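Local coordinates for protein putative pectin lyase (Geobacillus virus E2, PDB 7CHU) that serves as a trimeric tailspike of a thermophilic bacteriophage that probably binds, and may cleave, a polysaccharide on the surface of its host, at residues N96-I101 / I128-S133; L105-G110 / R168-G173; G113-P118 / S133-V138; F160-T165 / L191-L196. One frame throughout, in Å; residues are numbered along the deposited sequence.

Contact 1 (N96-I101 / I128-S133)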
# COMPACT_ATOMS: atom_id res chain seq x y z
N ASN A 96 -20.49 -18.35 -26.20
CA ASN A 96 -21.69 -19.08 -25.77
C ASN A 96 -21.70 -19.26 -24.26
O ASN A 96 -22.74 -19.09 -23.62
CB ASN A 96 -21.78 -20.43 -26.50
CG ASN A 96 -22.23 -20.27 -27.95
OD1 ASN A 96 -22.67 -19.20 -28.32
ND2 ASN A 96 -22.15 -21.34 -28.74
N ALA A 97 -20.54 -19.58 -23.67
CA ALA A 97 -20.45 -19.71 -22.22
C ALA A 97 -20.83 -18.42 -21.53
O ALA A 97 -21.64 -18.42 -20.60
CB ALA A 97 -19.04 -20.13 -21.81
N ILE A 98 -20.22 -17.30 -21.94
CA ILE A 98 -20.54 -15.99 -21.37
C ILE A 98 -22.01 -15.65 -21.58
O ILE A 98 -22.69 -15.16 -20.67
CB ILE A 98 -19.62 -14.92 -21.99
CG1 ILE A 98 -18.19 -15.05 -21.46
CG2 ILE A 98 -20.19 -13.52 -21.79
CD1 ILE A 98 -17.20 -14.35 -22.32
N ASN A 99 -22.53 -15.89 -22.79
CA ASN A 99 -23.94 -15.58 -23.08
C ASN A 99 -24.91 -16.40 -22.24
O ASN A 99 -26.04 -15.96 -22.02
CB ASN A 99 -24.25 -15.81 -24.55
CG ASN A 99 -23.64 -14.75 -25.44
OD1 ASN A 99 -23.18 -13.72 -24.95
ND2 ASN A 99 -23.63 -15.00 -26.74
N SER A 100 -24.48 -17.57 -21.74
CA SER A 100 -25.35 -18.40 -20.91
C SER A 100 -25.53 -17.84 -19.52
O SER A 100 -26.39 -18.33 -18.79
CB SER A 100 -24.82 -19.83 -20.82
OG SER A 100 -23.64 -19.90 -20.01
N ILE A 101 -24.72 -16.86 -19.10
CA ILE A 101 -24.95 -16.21 -17.82
C ILE A 101 -26.23 -15.39 -17.90
O ILE A 101 -26.42 -14.56 -18.81
CB ILE A 101 -23.76 -15.33 -17.41
CG1 ILE A 101 -22.50 -16.17 -17.23
CG2 ILE A 101 -24.09 -14.59 -16.12
CD1 ILE A 101 -22.49 -16.96 -15.97
N ILE A 128 -14.64 -10.97 -28.28
CA ILE A 128 -15.56 -11.59 -27.33
C ILE A 128 -16.14 -10.50 -26.45
O ILE A 128 -15.39 -9.73 -25.84
CB ILE A 128 -14.86 -12.68 -26.50
CG1 ILE A 128 -14.52 -13.88 -27.39
CG2 ILE A 128 -15.76 -13.12 -25.33
CD1 ILE A 128 -13.54 -14.85 -26.75
N THR A 129 -17.46 -10.44 -26.34
CA THR A 129 -18.12 -9.32 -25.69
C THR A 129 -18.78 -9.76 -24.39
O THR A 129 -19.40 -10.83 -24.31
CB THR A 129 -19.17 -8.69 -26.63
OG1 THR A 129 -20.18 -9.66 -26.94
CG2 THR A 129 -18.51 -8.22 -27.93
N ILE A 130 -18.64 -8.92 -23.38
CA ILE A 130 -19.28 -9.08 -22.08
C ILE A 130 -20.16 -7.84 -21.91
O ILE A 130 -19.65 -6.73 -21.71
CB ILE A 130 -18.26 -9.20 -20.94
CG1 ILE A 130 -17.35 -10.42 -21.14
CG2 ILE A 130 -18.98 -9.36 -19.60
CD1 ILE A 130 -16.14 -10.21 -22.01
N ASN A 131 -21.48 -8.01 -22.05
CA ASN A 131 -22.39 -6.87 -22.07
C ASN A 131 -23.34 -6.84 -20.88
O ASN A 131 -24.28 -6.04 -20.87
CB ASN A 131 -23.24 -6.85 -23.35
CG ASN A 131 -22.43 -6.90 -24.62
OD1 ASN A 131 -22.71 -7.71 -25.48
ND2 ASN A 131 -21.43 -6.01 -24.76
N LYS A 132 -23.15 -7.70 -19.90
CA LYS A 132 -24.05 -7.75 -18.76
C LYS A 132 -23.26 -7.66 -17.47
O LYS A 132 -22.10 -8.06 -17.41
CB LYS A 132 -24.89 -9.04 -18.79
CG LYS A 132 -25.86 -9.07 -19.98
CD LYS A 132 -26.72 -10.32 -19.96
CE LYS A 132 -27.62 -10.35 -21.18
NZ LYS A 132 -28.44 -11.60 -21.22
N SER A 133 -23.90 -7.12 -16.43
CA SER A 133 -23.26 -6.89 -15.14
C SER A 133 -23.00 -8.20 -14.40
O SER A 133 -23.62 -9.24 -14.66
CB SER A 133 -24.12 -5.99 -14.26
OG SER A 133 -24.11 -4.66 -14.73
O HOH W 1 -22.42 -10.92 -25.78

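Contact 2 (L105-G110 / R168-G173)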
# COMPACT_ATOMS: atom_id res chain seq x y z
N LEU A 105 -28.35 -5.24 -16.49
CA LEU A 105 -27.44 -4.10 -16.42
C LEU A 105 -27.59 -3.33 -15.12
O LEU A 105 -28.51 -3.57 -14.32
CB LEU A 105 -27.63 -3.16 -17.61
CG LEU A 105 -27.19 -3.75 -18.94
CD1 LEU A 105 -28.21 -3.38 -19.99
CD2 LEU A 105 -25.82 -3.26 -19.32
N ASN A 106 -26.69 -2.37 -14.93
CA ASN A 106 -26.54 -1.60 -13.68
C ASN A 106 -26.26 -2.61 -12.56
O ASN A 106 -25.54 -3.59 -12.79
CB ASN A 106 -27.76 -0.70 -13.48
CG ASN A 106 -27.71 0.61 -14.31
OD1 ASN A 106 -26.65 1.04 -14.78
ND2 ASN A 106 -28.88 1.22 -14.50
N ASN A 107 -26.83 -2.42 -11.36
CA ASN A 107 -26.51 -3.27 -10.21
C ASN A 107 -26.79 -4.74 -10.50
O ASN A 107 -25.96 -5.60 -10.18
CB ASN A 107 -27.30 -2.81 -8.99
CG ASN A 107 -26.58 -1.73 -8.20
OD1 ASN A 107 -26.68 -1.70 -6.97
ND2 ASN A 107 -25.84 -0.86 -8.89
N ALA A 108 -27.96 -5.05 -11.08
CA ALA A 108 -28.38 -6.41 -11.44
C ALA A 108 -28.27 -7.38 -10.27
O ALA A 108 -27.76 -8.49 -10.39
CB ALA A 108 -27.59 -6.94 -12.64
N SER A 109 -28.79 -6.94 -9.12
CA SER A 109 -28.59 -7.68 -7.87
C SER A 109 -29.16 -9.09 -7.97
O SER A 109 -30.26 -9.31 -8.47
CB SER A 109 -29.26 -6.92 -6.71
OG SER A 109 -29.70 -7.81 -5.72
N GLY A 110 -28.38 -10.06 -7.48
CA GLY A 110 -28.84 -11.43 -7.45
C GLY A 110 -28.71 -12.17 -8.76
O GLY A 110 -29.30 -13.24 -8.91
N ARG A 168 -24.88 1.52 -17.16
CA ARG A 168 -23.51 1.11 -16.90
C ARG A 168 -23.42 -0.40 -16.72
O ARG A 168 -24.41 -1.08 -16.42
CB ARG A 168 -22.97 1.84 -15.69
CG ARG A 168 -23.06 3.35 -15.88
CD ARG A 168 -22.32 4.08 -14.82
NE ARG A 168 -20.88 3.85 -14.92
CZ ARG A 168 -20.08 4.53 -15.73
NH1 ARG A 168 -20.57 5.47 -16.53
NH2 ARG A 168 -18.77 4.27 -15.73
N LEU A 169 -22.22 -0.90 -16.92
CA LEU A 169 -21.87 -2.27 -16.59
C LEU A 169 -21.22 -2.27 -15.21
O LEU A 169 -20.26 -1.54 -14.99
CB LEU A 169 -20.89 -2.81 -17.63
CG LEU A 169 -20.89 -4.31 -17.83
CD1 LEU A 169 -22.26 -4.69 -18.35
CD2 LEU A 169 -19.81 -4.65 -18.83
N CYS A 170 -21.73 -3.10 -14.29
CA CYS A 170 -21.24 -3.10 -12.92
C CYS A 170 -20.69 -4.46 -12.48
O CYS A 170 -21.18 -5.52 -12.90
CB CYS A 170 -22.33 -2.67 -11.93
SG CYS A 170 -22.95 -1.03 -12.24
N PHE A 171 -19.66 -4.40 -11.63
CA PHE A 171 -19.12 -5.57 -10.94
C PHE A 171 -18.62 -6.64 -11.91
O PHE A 171 -18.85 -7.83 -11.71
CB PHE A 171 -20.16 -6.18 -9.99
CG PHE A 171 -20.71 -5.20 -8.99
CD1 PHE A 171 -19.96 -4.83 -7.86
CD2 PHE A 171 -21.98 -4.67 -9.15
CE1 PHE A 171 -20.48 -3.94 -6.94
CE2 PHE A 171 -22.52 -3.79 -8.23
CZ PHE A 171 -21.77 -3.42 -7.12
N VAL A 172 -17.95 -6.22 -12.99
CA VAL A 172 -17.32 -7.17 -13.91
C VAL A 172 -15.85 -7.30 -13.54
O VAL A 172 -15.30 -6.51 -12.77
CB VAL A 172 -17.48 -6.75 -15.39
CG1 VAL A 172 -18.95 -6.88 -15.86
CG2 VAL A 172 -16.96 -5.32 -15.60
N GLY A 173 -15.19 -8.32 -14.08
CA GLY A 173 -13.78 -8.48 -13.73
C GLY A 173 -13.13 -9.62 -14.48
O GLY A 173 -13.79 -10.43 -15.16

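Contact 3 (G113-P118 / S133-V138)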
# COMPACT_ATOMS: atom_id res chain seq x y z
N GLY A 113 -22.35 -14.17 -12.24
CA GLY A 113 -21.53 -15.27 -11.75
C GLY A 113 -20.20 -15.35 -12.47
O GLY A 113 -19.82 -14.45 -13.22
N ILE A 114 -19.49 -16.44 -12.22
CA ILE A 114 -18.15 -16.65 -12.76
C ILE A 114 -18.26 -17.46 -14.04
O ILE A 114 -19.02 -18.44 -14.11
CB ILE A 114 -17.24 -17.38 -11.74
CG1 ILE A 114 -16.93 -16.49 -10.53
CG2 ILE A 114 -15.95 -17.86 -12.42
CD1 ILE A 114 -15.94 -17.14 -9.53
N VAL A 115 -17.49 -17.06 -15.06
CA VAL A 115 -17.18 -17.89 -16.22
C VAL A 115 -15.75 -18.38 -16.06
O VAL A 115 -14.80 -17.59 -16.08
CB VAL A 115 -17.35 -17.11 -17.53
CG1 VAL A 115 -16.90 -17.99 -18.71
CG2 VAL A 115 -18.81 -16.67 -17.70
N TYR A 116 -15.58 -19.69 -15.91
CA TYR A 116 -14.29 -20.25 -15.51
C TYR A 116 -13.61 -20.89 -16.71
O TYR A 116 -14.24 -21.66 -17.45
CB TYR A 116 -14.47 -21.29 -14.41
CG TYR A 116 -13.14 -21.89 -14.06
CD1 TYR A 116 -12.18 -21.15 -13.38
CD2 TYR A 116 -12.80 -23.18 -14.46
CE1 TYR A 116 -10.93 -21.69 -13.06
CE2 TYR A 116 -11.56 -23.73 -14.16
CZ TYR A 116 -10.63 -22.99 -13.46
OH TYR A 116 -9.39 -23.53 -13.16
N PHE A 117 -12.33 -20.57 -16.89
CA PHE A 117 -11.51 -21.07 -18.00
C PHE A 117 -10.45 -22.00 -17.41
O PHE A 117 -9.48 -21.51 -16.80
CB PHE A 117 -10.80 -19.93 -18.76
CG PHE A 117 -11.71 -18.95 -19.45
CD1 PHE A 117 -12.53 -18.10 -18.73
CD2 PHE A 117 -11.68 -18.83 -20.83
CE1 PHE A 117 -13.36 -17.19 -19.38
CE2 PHE A 117 -12.50 -17.92 -21.50
CZ PHE A 117 -13.34 -17.10 -20.77
N PRO A 118 -10.55 -23.32 -17.58
CA PRO A 118 -9.53 -24.23 -17.03
C PRO A 118 -8.20 -24.03 -17.75
O PRO A 118 -8.12 -23.41 -18.81
CB PRO A 118 -10.09 -25.64 -17.30
CG PRO A 118 -11.56 -25.44 -17.63
CD PRO A 118 -11.64 -24.06 -18.25
N SER A 133 -23.90 -7.12 -16.43
CA SER A 133 -23.26 -6.89 -15.14
C SER A 133 -23.00 -8.20 -14.40
O SER A 133 -23.62 -9.24 -14.66
CB SER A 133 -24.12 -5.99 -14.26
OG SER A 133 -24.11 -4.66 -14.73
N ASN A 134 -22.07 -8.13 -13.44
CA ASN A 134 -21.78 -9.21 -12.49
C ASN A 134 -21.15 -10.42 -13.15
O ASN A 134 -21.36 -11.56 -12.72
CB ASN A 134 -23.03 -9.61 -11.71
CG ASN A 134 -23.63 -8.45 -10.96
OD1 ASN A 134 -22.91 -7.58 -10.51
ND2 ASN A 134 -24.94 -8.41 -10.84
N ILE A 135 -20.38 -10.22 -14.21
CA ILE A 135 -19.73 -11.34 -14.89
C ILE A 135 -18.24 -11.24 -14.59
O ILE A 135 -17.62 -10.20 -14.82
CB ILE A 135 -20.01 -11.34 -16.40
CG1 ILE A 135 -21.49 -11.66 -16.66
CG2 ILE A 135 -19.12 -12.37 -17.11
CD1 ILE A 135 -21.84 -11.88 -18.18
N ARG A 136 -17.66 -12.33 -14.07
CA ARG A 136 -16.23 -12.40 -13.82
C ARG A 136 -15.63 -13.52 -14.66
O ARG A 136 -16.15 -14.64 -14.65
CB ARG A 136 -15.95 -12.66 -12.34
CG ARG A 136 -15.94 -11.42 -11.48
CD ARG A 136 -15.39 -11.76 -10.11
NE ARG A 136 -16.31 -12.61 -9.38
CZ ARG A 136 -15.95 -13.61 -8.58
NH1 ARG A 136 -14.67 -13.90 -8.39
NH2 ARG A 136 -16.88 -14.32 -7.95
N LEU A 137 -14.55 -13.21 -15.38
CA LEU A 137 -13.80 -14.20 -16.15
C LEU A 137 -12.60 -14.66 -15.32
O LEU A 137 -11.69 -13.88 -15.04
CB LEU A 137 -13.34 -13.62 -17.48
CG LEU A 137 -14.35 -12.88 -18.36
CD1 LEU A 137 -13.69 -12.35 -19.65
CD2 LEU A 137 -15.57 -13.75 -18.69
N VAL A 138 -12.59 -15.94 -14.95
CA VAL A 138 -11.60 -16.49 -14.02
C VAL A 138 -10.92 -17.68 -14.69
O VAL A 138 -11.60 -18.58 -15.18
CB VAL A 138 -12.26 -16.91 -12.70
CG1 VAL A 138 -11.22 -17.56 -11.76
CG2 VAL A 138 -12.99 -15.73 -12.04

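Contact 4 (F160-T165 / L191-L196)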
# COMPACT_ATOMS: atom_id res chain seq x y z
N PHE A 160 -15.64 -5.36 -22.64
CA PHE A 160 -16.63 -5.12 -21.59
C PHE A 160 -17.24 -3.75 -21.89
O PHE A 160 -16.54 -2.74 -21.83
CB PHE A 160 -16.01 -5.11 -20.18
CG PHE A 160 -15.40 -6.42 -19.73
CD1 PHE A 160 -14.13 -6.80 -20.15
CD2 PHE A 160 -16.09 -7.26 -18.84
CE1 PHE A 160 -13.57 -7.99 -19.72
CE2 PHE A 160 -15.53 -8.45 -18.40
CZ PHE A 160 -14.27 -8.82 -18.86
N VAL A 161 -18.54 -3.72 -22.18
CA VAL A 161 -19.25 -2.47 -22.46
C VAL A 161 -20.73 -2.77 -22.26
O VAL A 161 -21.17 -3.87 -22.62
CB VAL A 161 -18.96 -1.96 -23.89
CG1 VAL A 161 -19.49 -2.95 -24.96
CG2 VAL A 161 -19.57 -0.58 -24.15
N PRO A 162 -21.55 -1.87 -21.71
CA PRO A 162 -22.98 -2.17 -21.58
C PRO A 162 -23.62 -2.27 -22.95
O PRO A 162 -23.32 -1.48 -23.85
CB PRO A 162 -23.53 -0.98 -20.79
CG PRO A 162 -22.52 0.15 -21.05
CD PRO A 162 -21.20 -0.56 -21.12
N SER A 163 -24.53 -3.24 -23.11
CA SER A 163 -25.27 -3.31 -24.36
C SER A 163 -26.08 -2.03 -24.60
O SER A 163 -26.22 -1.60 -25.74
CB SER A 163 -26.19 -4.54 -24.36
OG SER A 163 -27.11 -4.49 -23.27
N ASP A 164 -26.60 -1.43 -23.54
CA ASP A 164 -27.32 -0.16 -23.58
C ASP A 164 -26.41 0.92 -22.98
O ASP A 164 -26.13 0.89 -21.78
CB ASP A 164 -28.62 -0.30 -22.79
CG ASP A 164 -29.49 0.95 -22.85
OD1 ASP A 164 -29.08 1.98 -23.44
OD2 ASP A 164 -30.62 0.87 -22.28
N THR A 165 -25.96 1.88 -23.79
CA THR A 165 -25.02 2.87 -23.26
C THR A 165 -25.68 3.99 -22.48
O THR A 165 -25.00 4.94 -22.09
CB THR A 165 -24.16 3.48 -24.37
OG1 THR A 165 -25.02 3.93 -25.42
CG2 THR A 165 -23.16 2.45 -24.91
N LEU A 191 -12.41 -1.79 -21.67
CA LEU A 191 -13.36 -1.49 -20.60
C LEU A 191 -14.02 -0.15 -20.90
O LEU A 191 -13.32 0.84 -21.15
CB LEU A 191 -12.68 -1.45 -19.21
CG LEU A 191 -11.78 -2.61 -18.77
CD1 LEU A 191 -11.25 -2.40 -17.32
CD2 LEU A 191 -12.50 -3.96 -18.86
N LYS A 192 -15.35 -0.10 -20.87
CA LYS A 192 -16.04 1.14 -21.18
C LYS A 192 -17.34 1.22 -20.40
O LYS A 192 -18.12 0.26 -20.42
CB LYS A 192 -16.35 1.25 -22.68
CG LYS A 192 -17.13 2.52 -23.06
CD LYS A 192 -17.16 2.71 -24.57
CE LYS A 192 -17.94 3.96 -24.94
NZ LYS A 192 -17.79 4.26 -26.40
N LYS A 193 -17.56 2.35 -19.73
CA LYS A 193 -18.80 2.63 -18.99
C LYS A 193 -19.05 1.55 -17.93
O LYS A 193 -20.16 1.04 -17.76
CB LYS A 193 -19.98 2.79 -19.93
CG LYS A 193 -19.96 4.15 -20.65
CD LYS A 193 -21.13 4.26 -21.64
CE LYS A 193 -21.03 5.51 -22.49
NZ LYS A 193 -21.23 6.72 -21.67
N ILE A 194 -17.99 1.21 -17.21
CA ILE A 194 -18.01 0.17 -16.20
C ILE A 194 -17.92 0.84 -14.83
O ILE A 194 -17.21 1.84 -14.67
CB ILE A 194 -16.84 -0.81 -16.40
CG1 ILE A 194 -17.06 -1.67 -17.64
CG2 ILE A 194 -16.58 -1.66 -15.17
CD1 ILE A 194 -15.84 -2.56 -17.90
N SER A 195 -18.63 0.29 -13.86
CA SER A 195 -18.52 0.71 -12.47
C SER A 195 -18.18 -0.49 -11.61
O SER A 195 -18.63 -1.61 -11.88
CB SER A 195 -19.82 1.34 -11.95
OG SER A 195 -20.02 2.63 -12.48
N LEU A 196 -17.38 -0.25 -10.57
CA LEU A 196 -17.15 -1.25 -9.51
C LEU A 196 -16.56 -2.55 -10.06
O LEU A 196 -16.90 -3.64 -9.61
CB LEU A 196 -18.44 -1.50 -8.73
CG LEU A 196 -18.84 -0.28 -7.89
CD1 LEU A 196 -20.35 -0.08 -7.75
CD2 LEU A 196 -18.19 -0.40 -6.54
O HOH W 2 -23.60 5.13 -19.64

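Contact 1 (N96-I101 / I128-S133)
Ile128 opens the contact by packing against Ile98 of helix 91-99. Its CG2 branch lies 3.6 Å from Ile98 CD1, and the two side chains meet at a slant. The Ile98 chain is extended (chi2 162°), which carries CD1 from the helix down to the strand. At Thr129 the partner is backbone: Ile98 CG2 rests 3.8 Å from Thr129 O. The Thr129 hydroxyl turns to water instead. Water 1 sits 2.8 Å from Thr129 OG1. It lies 3.0 Å from Asn99 OD1 and 3.2 Å from Asn131 OD1, both of which can accept from it. Gln95, one turn back on the helix, also bonds both Thr129 N and Asn99 OD1. Ile130 returns to hydrocarbon, with CG1 4.1 Å from Ile98 CD1 and the two chains at about a right angle. Beyond its place at the water, Asn131 bonds Val161 O through ND2. Lys132 stretches out fully, with NZ 4.3 Å from Ile101 O, a distance too long for a hydrogen bond. Helix 91-99 is consistent with the N-terminal capping helix of right-handed parallel beta-helices such as the pectate lyases. Ile98 also touches Leu137 of strand 135-139. The join is therefore mainly hydrophobic at its centre, with a water-mediated polar margin. Water 1 has more acceptors in reach than protons to give, so its bonds are probably shared among them.

Contact 2 (L105-G110 / R168-G173)
Leu105 touches Leu169 and the backbone of Arg168, where the connection after helix 91-99 lies against a coil of the parallel beta-helix. Its CD2 methyl is 4.0 Å from Leu169 CD1. Asn106 makes the polar core of the contact with two bonds to one residue. Asn106 N donates to Arg168 O at 3.0 Å, and Arg168 N donates to Asn106 OD1, also at 3.0 Å. The second bond is the straighter (165° at the hydrogen), although Arg168 N is tilted 29° from the plane of the amide. The side chain of Asn106 leans back beside its own N (chi1 -80°), and this turns OD1 toward Arg168 N. The guanidinium of Arg168 turns elsewhere, to Ser195, Ile194 O, Glu216 and the ring of Trp218. Asn106 O takes a bond from Ser133 OG and also lies 3.4 Å from Cys170 CB. Asn107 faces the trimer interface: its OD1 bonds Arg205 and its O bonds Ser143, both of the second subunit. Asn107 ND2 approaches Cys170 SG at 4.4 Å, and Asn107 O stands obliquely to the Phe171 ring, 4.2 Å from Phe171 CD2.

Contact 3 (G113-P118 / S133-V138)
Gly113 and Asn134 begin a run of five backbone hydrogen bonds between two parallel strands. Gly113 N donates to Asn134 O, Arg136 N to Gly113 O, Val115 N to Arg136 O, Val138 N to Val115 O, and Phe117 N to Val138 O. The last is the shortest, at 2.7 Å. Its acceptor also lies at the edge of the Phe117 ring, in the ring plane. The Tyr116 ring stands obliquely to the same oxygen, with Tyr116 CD1 3.2 Å from Val138 O. The strand axes are 4.7 Å apart, as between successive coils of a parallel beta-helix. CA-H...O contacts fill in between these bonds; Tyr116 CA lies 3.2 Å from Val138 O.

Apolar packing differs on the two faces. Val115, Ile135 and Leu137 point to one face, where Val115 CB is 4.0 Å from Leu137 CD2 and Ile98 of helix 91-99 touches both residues. Phe117 CE1 joins them, 4.0 Å from Leu137 CB. On the other face Ile114 CG2 meets Val138 CG2 at 3.7 Å, and Tyr116 CD1 packs on Val138 CG1.

Charge enters through Arg136. Its chain bends at chi3 (-68°), and the guanidinium comes to lie against Ile114. Ile114 CG1 sits 3.4 Å above one face of the Arg136 guanidinium, offset toward the rim. Arg136 NH1 forms a salt bridge with Glu175, and NH2 bonds Ala140 O of the second subunit.

The guanidinium is thus buried with hydrocarbon against one face and acceptors for NH1 and NH2. Glu175 probably offsets its buried charge, and the bond to Ala140 of the second subunit ties this strand pair to that chain.

Contact 4 (F160-T165 / L191-L196)
Phe160 overlaps Leu191, the two side chains lying side by side and pointing the same way. Phe160 CD1 is 3.5 Å from Leu191 CD2, which approaches the ring obliquely. Ile194 closes in from further along the strand, its CD1 3.4 Å from Phe160 CB. The extended Ile194 chain (chi2 176°) brings this methyl up to the phenyl base. Val172 and Ile174 of strand 169-175 also touch the phenylalanine, within the coil interior.

The backbones pair in parallel here, but briefly. Lys192 N donates to Phe160 O in a weak bond, 3.1 Å long and bent to 133° at the hydrogen. Val161 CA then points its hydrogen almost straight at Lys192 O, 3.6 Å away. Strands 156-160 and 187-195 are neighbours in the parallel beta-helix, and the chain leaves the pairing after Phe160. Pro162 follows with no N-H to give; its CD lies 3.3 Å from Lys192 O. Strand 187-195 turns at Lys193, whose backbone is in the left-handed helical region; from Lys193 on, its backbone pairs with strand 169-175.

The outer side is lined by lysine hydrocarbon. Val161 and Lys192 run alongside each other, with Val161 CG2 4.0 Å from Lys192 CB. The Lys193 and Pro162 side chains cross at about a right angle, with Lys193 CB 3.8 Å from Pro162 CG. Farther out, the lysine CD and CE pass Thr165. Lys193 NZ makes a salt bridge with Glu216, and water 2 donates to Thr165 O at 2.8 Å while accepting a weak bond from that ammonium.

All four contacts belong to the first coils of one beta-helix. Contacts 1 and 3 are the more buried and share Ser133; helix 91-99 of contact 1 packs on the apolar face of the strands in contact 3. Contacts 2 and 4 are partly buried and meet where strands 169-175 and 187-195 pair. Exposed margins lie at Lys132 in contact 1 and Thr165 in contact 4. Only contact 3 has a regular run of strand bonds. Contact 2 relies on two bonds between one pair of residues, contact 4 on one weak bond plus packing, and contact 1 on isoleucines and a bridging water. Contacts 2 and 3 also bond to the second subunit. Ser133 also joins contacts 1 and 3 to contact 2 through Cys170 N.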